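Hypothetical protein (Nostoc punctiforme, PDB 2O62) is of unknown function but is built from two calycin-like beta domains, the second related to a biogenesis factor required for ATP synthase. Local coordinates at residues 130-142 and 211-223. Residues are numbered along the deposited sequence; the frame is centred on the assembly and turned at random.
Sequences TPVAERPLLQIND and QVLLLPDGASATS
Leu138 packs against Leu214 and Ser220 where the linker between the two calycin-like beta domains crosses the 211-223 beta hairpin of the C-terminal barrel. This is the tight part. Leu138 CG stands anti to the backbone N (chi1 -170°), which turns the side chain over the hairpin. There CD2 rests 3.3 Å from Ala219 O and also meets Leu214 CD2 and Ser220 CB. Leu240 of the next barrel strand also touches Leu138. Ile140 crosses Leu214 at about a right angle, and the methyls Ile140 CD1 and Leu214 CD1 are squeezed to 3.4 Å. Backbone bonds fix the linker over the turn: Leu138 N gives a nearly straight bond to Leu215 O, and Gly218 N gives a more bent one to Pro136 O. Asp217 and Gly218 both have positive phi, as in a type I' turn.

Asp217 is a second tight point, and it is buried. Arg135 N approaches Asp217 OD1 end-on in an almost straight bond (171°) of 2.8 Å. Arg103 of the N-terminal domain forms a salt bridge to OD2. Replacing Asp217 by an alanine is likely to leave Arg135 N and Arg103 without their carboxylate partner.

The outer side is looser: Glu134 and Leu137 are exposed to solvent. Leu137 CD1 rests on the Leu215-Pro216 peptide, 3.5 Å from Leu215 C. Glu134 is probably kept beside the like-charged Asp217 by its salt bridge to Arg124. A water donates to Glu134 OE2 and Arg135 O and accepts from Asp217 N.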
# COMPACT_ATOMS: atom_id res chain seq x y z
N THR A 130 -3.73 19.61 12.04
CA THR A 130 -2.56 18.89 12.58
C THR A 130 -1.39 19.09 11.65
O THR A 130 -1.57 19.54 10.53
CB THR A 130 -2.88 17.41 12.79
OG1 THR A 130 -2.93 16.71 11.53
CG2 THR A 130 -4.19 17.28 13.49
N PRO A 131 -0.17 18.79 12.11
CA PRO A 131 0.98 19.01 11.26
C PRO A 131 0.99 18.17 9.99
O PRO A 131 0.49 17.06 9.98
CB PRO A 131 2.16 18.58 12.17
CG PRO A 131 1.65 18.82 13.54
CD PRO A 131 0.23 18.31 13.44
N VAL A 132 1.60 18.69 8.93
CA VAL A 132 1.75 17.96 7.67
C VAL A 132 2.55 16.67 7.88
O VAL A 132 2.23 15.62 7.33
CB VAL A 132 2.40 18.86 6.59
CG1 VAL A 132 2.70 18.08 5.31
CG2 VAL A 132 1.48 19.99 6.28
N ALA A 133 3.57 16.78 8.73
CA ALA A 133 4.30 15.64 9.24
C ALA A 133 4.77 14.79 8.08
O ALA A 133 4.61 13.57 8.07
CB ALA A 133 3.42 14.84 10.17
N GLU A 134 5.36 15.45 7.09
CA GLU A 134 5.95 14.75 5.98
C GLU A 134 7.22 13.98 6.40
O GLU A 134 8.13 14.51 7.03
CB GLU A 134 6.27 15.74 4.87
CG GLU A 134 6.85 15.13 3.61
CD GLU A 134 5.80 14.48 2.70
OE1 GLU A 134 4.57 14.48 3.02
OE2 GLU A 134 6.24 13.97 1.65
N ARG A 135 7.26 12.70 6.07
CA ARG A 135 8.49 11.91 6.30
C ARG A 135 9.45 12.18 5.15
O ARG A 135 9.03 12.58 4.07
CB ARG A 135 8.20 10.43 6.36
CG ARG A 135 7.69 9.90 7.72
CD ARG A 135 6.32 10.45 8.11
NE ARG A 135 5.96 9.84 9.40
CZ ARG A 135 4.99 10.24 10.21
NH1 ARG A 135 4.24 11.30 9.93
NH2 ARG A 135 4.80 9.58 11.35
N PRO A 136 10.76 11.91 5.36
CA PRO A 136 11.79 12.05 4.31
C PRO A 136 11.56 11.17 3.09
O PRO A 136 10.99 10.09 3.23
CB PRO A 136 13.03 11.52 5.02
CG PRO A 136 12.80 11.82 6.47
CD PRO A 136 11.35 11.55 6.66
N LEU A 137 12.06 11.58 1.94
CA LEU A 137 12.15 10.71 0.80
C LEU A 137 12.84 9.41 1.24
O LEU A 137 13.92 9.46 1.83
CB LEU A 137 13.05 11.36 -0.27
CG LEU A 137 13.43 10.46 -1.45
CD1 LEU A 137 12.24 10.21 -2.32
CD2 LEU A 137 14.59 11.14 -2.25
N LEU A 138 12.25 8.26 0.93
CA LEU A 138 12.85 6.99 1.32
C LEU A 138 14.18 6.71 0.60
O LEU A 138 14.26 6.88 -0.61
CB LEU A 138 11.88 5.85 1.07
CG LEU A 138 12.22 4.47 1.61
CD1 LEU A 138 12.35 4.44 3.11
CD2 LEU A 138 11.16 3.51 1.16
N GLN A 139 15.19 6.29 1.37
CA GLN A 139 16.49 5.90 0.82
C GLN A 139 16.80 4.46 1.19
O GLN A 139 16.34 3.97 2.21
CB GLN A 139 17.58 6.79 1.41
CG GLN A 139 17.38 8.27 1.13
CD GLN A 139 17.65 8.66 -0.31
OE1 GLN A 139 17.96 7.81 -1.16
NE2 GLN A 139 17.55 9.97 -0.60
N ILE A 140 17.59 3.76 0.39
CA ILE A 140 17.99 2.38 0.74
C ILE A 140 18.59 2.33 2.13
O ILE A 140 18.32 1.44 2.92
CB ILE A 140 19.08 1.84 -0.22
CG1 ILE A 140 18.54 1.73 -1.62
CG2 ILE A 140 19.57 0.46 0.22
CD1 ILE A 140 17.32 0.91 -1.70
N ASN A 141 19.45 3.29 2.41
CA ASN A 141 20.08 3.32 3.72
C ASN A 141 19.12 3.43 4.90
O ASN A 141 19.46 3.06 6.02
CB ASN A 141 21.10 4.44 3.74
CG ASN A 141 22.28 4.13 2.86
OD1 ASN A 141 22.38 3.07 2.27
ND2 ASN A 141 23.19 5.07 2.77
N ASP A 142 17.91 3.90 4.67
CA ASP A 142 16.90 3.91 5.73
C ASP A 142 16.41 2.50 6.09
O ASP A 142 15.80 2.29 7.13
CB ASP A 142 15.68 4.71 5.29
CG ASP A 142 15.97 6.19 5.14
OD1 ASP A 142 16.82 6.76 5.90
OD2 ASP A 142 15.31 6.82 4.28
N GLN A 211 9.99 -4.93 -9.01
CA GLN A 211 10.78 -3.72 -8.86
C GLN A 211 10.29 -3.06 -7.60
O GLN A 211 9.11 -3.04 -7.34
CB GLN A 211 10.65 -2.74 -10.04
CG GLN A 211 9.27 -2.08 -10.28
CD GLN A 211 9.41 -0.73 -11.05
OE1 GLN A 211 10.00 -0.72 -12.13
NE2 GLN A 211 8.94 0.40 -10.45
N VAL A 212 11.20 -2.48 -6.82
CA VAL A 212 10.76 -1.69 -5.65
C VAL A 212 11.11 -0.26 -5.92
O VAL A 212 12.23 0.01 -6.30
CB VAL A 212 11.44 -2.15 -4.36
CG1 VAL A 212 10.89 -1.38 -3.18
CG2 VAL A 212 11.27 -3.62 -4.16
N LEU A 213 10.16 0.64 -5.77
CA LEU A 213 10.41 2.04 -6.02
C LEU A 213 10.33 2.80 -4.72
O LEU A 213 9.37 2.66 -3.94
CB LEU A 213 9.40 2.57 -7.03
CG LEU A 213 9.40 4.06 -7.29
CD1 LEU A 213 10.66 4.49 -8.02
CD2 LEU A 213 8.18 4.48 -8.09
N LEU A 214 11.36 3.60 -4.46
CA LEU A 214 11.44 4.35 -3.22
C LEU A 214 10.85 5.74 -3.48
O LEU A 214 11.20 6.37 -4.48
CB LEU A 214 12.89 4.49 -2.80
CG LEU A 214 13.66 3.15 -2.77
CD1 LEU A 214 15.10 3.44 -2.41
CD2 LEU A 214 13.02 2.18 -1.85
N LEU A 215 9.97 6.18 -2.60
CA LEU A 215 9.20 7.38 -2.83
C LEU A 215 9.26 8.39 -1.70
O LEU A 215 9.85 8.13 -0.62
CB LEU A 215 7.73 6.96 -3.05
CG LEU A 215 7.43 6.18 -4.34
CD1 LEU A 215 6.08 5.45 -4.21
CD2 LEU A 215 7.48 7.10 -5.56
N PRO A 216 8.65 9.57 -1.92
CA PRO A 216 8.48 10.48 -0.82
C PRO A 216 7.68 9.94 0.40
O PRO A 216 6.92 8.93 0.32
CB PRO A 216 7.71 11.65 -1.45
CG PRO A 216 8.03 11.58 -2.90
CD PRO A 216 8.14 10.14 -3.20
N ASP A 217 7.86 10.63 1.52
CA ASP A 217 7.08 10.39 2.74
C ASP A 217 7.30 8.98 3.30
O ASP A 217 6.38 8.37 3.86
CB ASP A 217 5.60 10.61 2.46
CG ASP A 217 4.76 10.70 3.76
OD1 ASP A 217 5.19 11.36 4.75
OD2 ASP A 217 3.67 10.07 3.83
N GLY A 218 8.51 8.46 3.08
CA GLY A 218 8.93 7.13 3.55
C GLY A 218 8.19 5.98 2.88
O GLY A 218 8.24 4.84 3.35
N ALA A 219 7.57 6.26 1.72
CA ALA A 219 6.79 5.28 0.98
C ALA A 219 7.61 4.43 0.02
O ALA A 219 8.62 4.87 -0.54
CB ALA A 219 5.70 5.96 0.23
N SER A 220 7.16 3.20 -0.18
CA SER A 220 7.71 2.36 -1.21
C SER A 220 6.58 1.65 -1.93
O SER A 220 5.49 1.43 -1.37
CB SER A 220 8.72 1.35 -0.63
OG SER A 220 8.16 0.55 0.36
N ALA A 221 6.82 1.33 -3.19
CA ALA A 221 5.90 0.51 -3.95
C ALA A 221 6.65 -0.70 -4.51
O ALA A 221 7.68 -0.54 -5.16
CB ALA A 221 5.33 1.31 -5.08
N THR A 222 6.12 -1.90 -4.32
CA THR A 222 6.71 -3.12 -4.90
C THR A 222 5.73 -3.66 -5.95
O THR A 222 4.57 -3.90 -5.64
CB THR A 222 7.06 -4.16 -3.79
OG1 THR A 222 8.03 -3.57 -2.92
CG2 THR A 222 7.63 -5.43 -4.37
N SER A 223 6.22 -3.79 -7.17
CA SER A 223 5.43 -4.08 -8.35
C SER A 223 5.96 -5.30 -9.08
O SER A 223 7.17 -5.38 -9.33
CB SER A 223 5.47 -2.94 -9.35
OG SER A 223 5.03 -1.73 -8.73
O HOH W 1 8.97 13.38 1.53